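Side-chain contact in cytochrome c XoxG (Methylobacterium extorquens, PDB 6ONQ), which binds heme c covalently and probably carries electrons in lanthanide-dependent methanol oxidation: residues P144-G147 against D148-N151. Sequence-based numbering, arbitrary orientation.
Sequences PAFG and DNKN. With HEC (heme c), chain B.
Two first torsions set Phe146 and Asn149 side by side: the ring carbon CG of Phe146 is anti to its own carbonyl carbon (chi1 -75°), whereas CG of Asn149 extends anti to the backbone N (chi1 -172°). Both side chains then point the same way, and the amide nitrogen ND2 of Asn149 comes to the ring edge, 3.7 Å from CD2 of Phe146, with the two planes 22° apart. A type I beta turn from Phe146 to Asn149 sets their spacing, closed by the backbone bond from Asn149 N to Phe146 O, 2.9 Å. Across the ring, CE1 of Phe146 sits over the porphyrin face at the heme meso carbon CHC, 3.5 Å away, while the heme vinyl-derived carbon CBB lies over one ring face. OD1 of Asn149 turns to the helix that follows, accepting a weak N-cap bond from Asn151 N. At Phe146, an alanine would probably open a gap over the porphyrin face at CHC and deprive the Asn149 amide of its flat neighbour. Beginning three residues after Met143, an axial ligand of the heme iron, the turn illustrates a division of labour: apolar ring against porphyrin, polar amide capping the helix.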
loop_
_atom_site.group_PDB
_atom_site.type_symbol
_atom_site.label_atom_id
_atom_site.label_comp_id
_atom_site.label_asym_id
_atom_site.label_seq_id
_atom_site.Cartn_x
_atom_site.Cartn_y
_atom_site.Cartn_z
ATOM N N PRO A 144 -15.179 -9.422 -3.753
ATOM C CA PRO A 144 -15.060 -10.784 -3.217
ATOM C C PRO A 144 -14.283 -10.809 -1.914
ATOM O O PRO A 144 -13.346 -10.035 -1.714
ATOM C CB PRO A 144 -14.301 -11.541 -4.315
ATOM C CG PRO A 144 -14.253 -10.615 -5.492
ATOM C CD PRO A 144 -14.406 -9.232 -4.988
ATOM N N ALA A 145 -14.672 -11.720 -1.029
ATOM C CA ALA A 145 -13.856 -12.023 0.139
ATOM C C ALA A 145 -12.583 -12.736 -0.295
ATOM O O ALA A 145 -12.647 -13.767 -0.972
ATOM C CB ALA A 145 -14.636 -12.892 1.116
ATOM N N PHE A 146 -11.424 -12.200 0.087
ATOM C CA PHE A 146 -10.152 -12.837 -0.222
ATOM C C PHE A 146 -9.576 -13.613 0.954
ATOM O O PHE A 146 -8.436 -14.069 0.868
ATOM C CB PHE A 146 -9.127 -11.809 -0.676
ATOM C CG PHE A 146 -9.334 -11.309 -2.066
ATOM C CD1 PHE A 146 -10.202 -10.262 -2.317
ATOM C CD2 PHE A 146 -8.628 -11.856 -3.120
ATOM C CE1 PHE A 146 -10.371 -9.786 -3.597
ATOM C CE2 PHE A 146 -8.794 -11.389 -4.396
ATOM C CZ PHE A 146 -9.666 -10.359 -4.640
ATOM N N GLY A 147 -10.340 -13.786 2.035
ATOM C CA GLY A 147 -9.804 -14.419 3.233
ATOM C C GLY A 147 -9.176 -15.780 2.990
ATOM O O GLY A 147 -8.121 -16.097 3.552
ATOM N N ASP A 148 -9.802 -16.604 2.151
ATOM C CA ASP A 148 -9.289 -17.945 1.885
ATOM C C ASP A 148 -8.193 -17.968 0.817
ATOM O O ASP A 148 -7.833 -19.046 0.324
ATOM C CB ASP A 148 -10.436 -18.880 1.490
ATOM C CG ASP A 148 -11.471 -19.047 2.606
ATOM O OD1 ASP A 148 -12.383 -19.898 2.452
ATOM O OD2 ASP A 148 -11.378 -18.326 3.634
ATOM N N ASN A 149 -7.622 -16.822 0.473
ATOM C CA ASN A 149 -6.657 -16.716 -0.617
ATOM C C ASN A 149 -5.321 -16.235 -0.052
ATOM O O ASN A 149 -5.062 -15.031 0.028
ATOM C CB ASN A 149 -7.208 -15.779 -1.684
ATOM C CG ASN A 149 -6.378 -15.755 -2.934
ATOM O OD1 ASN A 149 -5.288 -16.326 -2.995
ATOM N ND2 ASN A 149 -6.877 -15.051 -3.943
ATOM N N LYS A 150 -4.466 -17.189 0.322
ATOM C CA LYS A 150 -3.205 -16.850 0.974
ATOM C C LYS A 150 -2.251 -16.135 0.030
ATOM O O LYS A 150 -1.354 -15.432 0.495
ATOM C CB LYS A 150 -2.546 -18.111 1.563
ATOM C CG LYS A 150 -3.478 -18.996 2.417
ATOM C CD LYS A 150 -4.564 -18.164 3.139
ATOM C CE LYS A 150 -5.783 -19.005 3.526
ATOM N NZ LYS A 150 -5.522 -19.910 4.688
ATOM N N ASN A 151 -2.438 -16.269 -1.278
ATOM C CA ASN A 151 -1.641 -15.484 -2.207
ATOM C C ASN A 151 -2.034 -14.013 -2.207
ATOM O O ASN A 151 -1.315 -13.187 -2.785
ATOM C CB ASN A 151 -1.773 -16.055 -3.617
ATOM C CG ASN A 151 -0.790 -17.165 -3.881
ATOM O OD1 ASN A 151 0.409 -16.917 -3.990
ATOM N ND2 ASN A 151 -1.286 -18.403 -3.980
HETATM FE FE HEC B . -12.167 -4.618 -4.370
HETATM C CHA HEC B . -14.443 -2.409 -3.017
HETATM C CHB HEC B . -9.832 -3.458 -2.262
HETATM C CHC HEC B . -9.903 -6.897 -5.600
HETATM C CHD HEC B . -14.355 -5.380 -6.883
HETATM N NA HEC B . -12.145 -3.175 -2.953
HETATM C C1A HEC B . -13.188 -2.431 -2.459
HETATM C C2A HEC B . -12.728 -1.721 -1.274
HETATM C C3A HEC B . -11.453 -2.027 -1.084
HETATM C C4A HEC B . -11.078 -2.936 -2.124
HETATM C CMA HEC B . -10.491 -1.531 0.014
HETATM C CAA HEC B . -13.559 -0.764 -0.408
HETATM C CBA HEC B . -13.788 0.482 -1.250
HETATM C CGA HEC B . -14.391 1.592 -0.441
HETATM O O1A HEC B . -15.387 1.350 0.288
HETATM O O2A HEC B . -13.873 2.726 -0.550
HETATM N NB HEC B . -10.250 -5.111 -4.025
HETATM C C1B HEC B . -9.471 -4.470 -3.092
HETATM C C2B HEC B . -8.152 -5.036 -3.097
HETATM C C3B HEC B . -8.123 -6.004 -3.999
HETATM C C4B HEC B . -9.446 -6.064 -4.617
HETATM C CMB HEC B . -6.977 -4.628 -2.192
HETATM C CAB HEC B . -6.818 -6.817 -4.223
HETATM C CBB HEC B . -6.820 -8.043 -4.705
HETATM N NC HEC B . -12.136 -5.883 -5.987
HETATM C C1C HEC B . -11.121 -6.791 -6.252
HETATM C C2C HEC B . -11.574 -7.619 -7.350
HETATM C C3C HEC B . -12.792 -7.214 -7.728
HETATM C C4C HEC B . -13.182 -6.106 -6.866
HETATM C CMC HEC B . -10.776 -8.767 -8.007
HETATM C CAC HEC B . -13.582 -7.886 -8.889
HETATM C CBC HEC B . -14.320 -7.154 -9.719
HETATM N ND HEC B . -14.022 -3.995 -4.860
HETATM C C1D HEC B . -14.773 -4.466 -5.926
HETATM C C2D HEC B . -16.081 -3.834 -5.849
HETATM C C3D HEC B . -16.101 -3.031 -4.783
HETATM C C4D HEC B . -14.807 -3.106 -4.144
HETATM C CMD HEC B . -17.265 -4.043 -6.812
HETATM C CAD HEC B . -17.284 -2.155 -4.328
HETATM C CBD HEC B . -18.148 -2.859 -3.287
HETATM C CGD HEC B . -19.266 -1.931 -2.875
HETATM O O1D HEC B . -19.572 -0.982 -3.638
HETATM O O2D HEC B . -19.860 -2.133 -1.790
#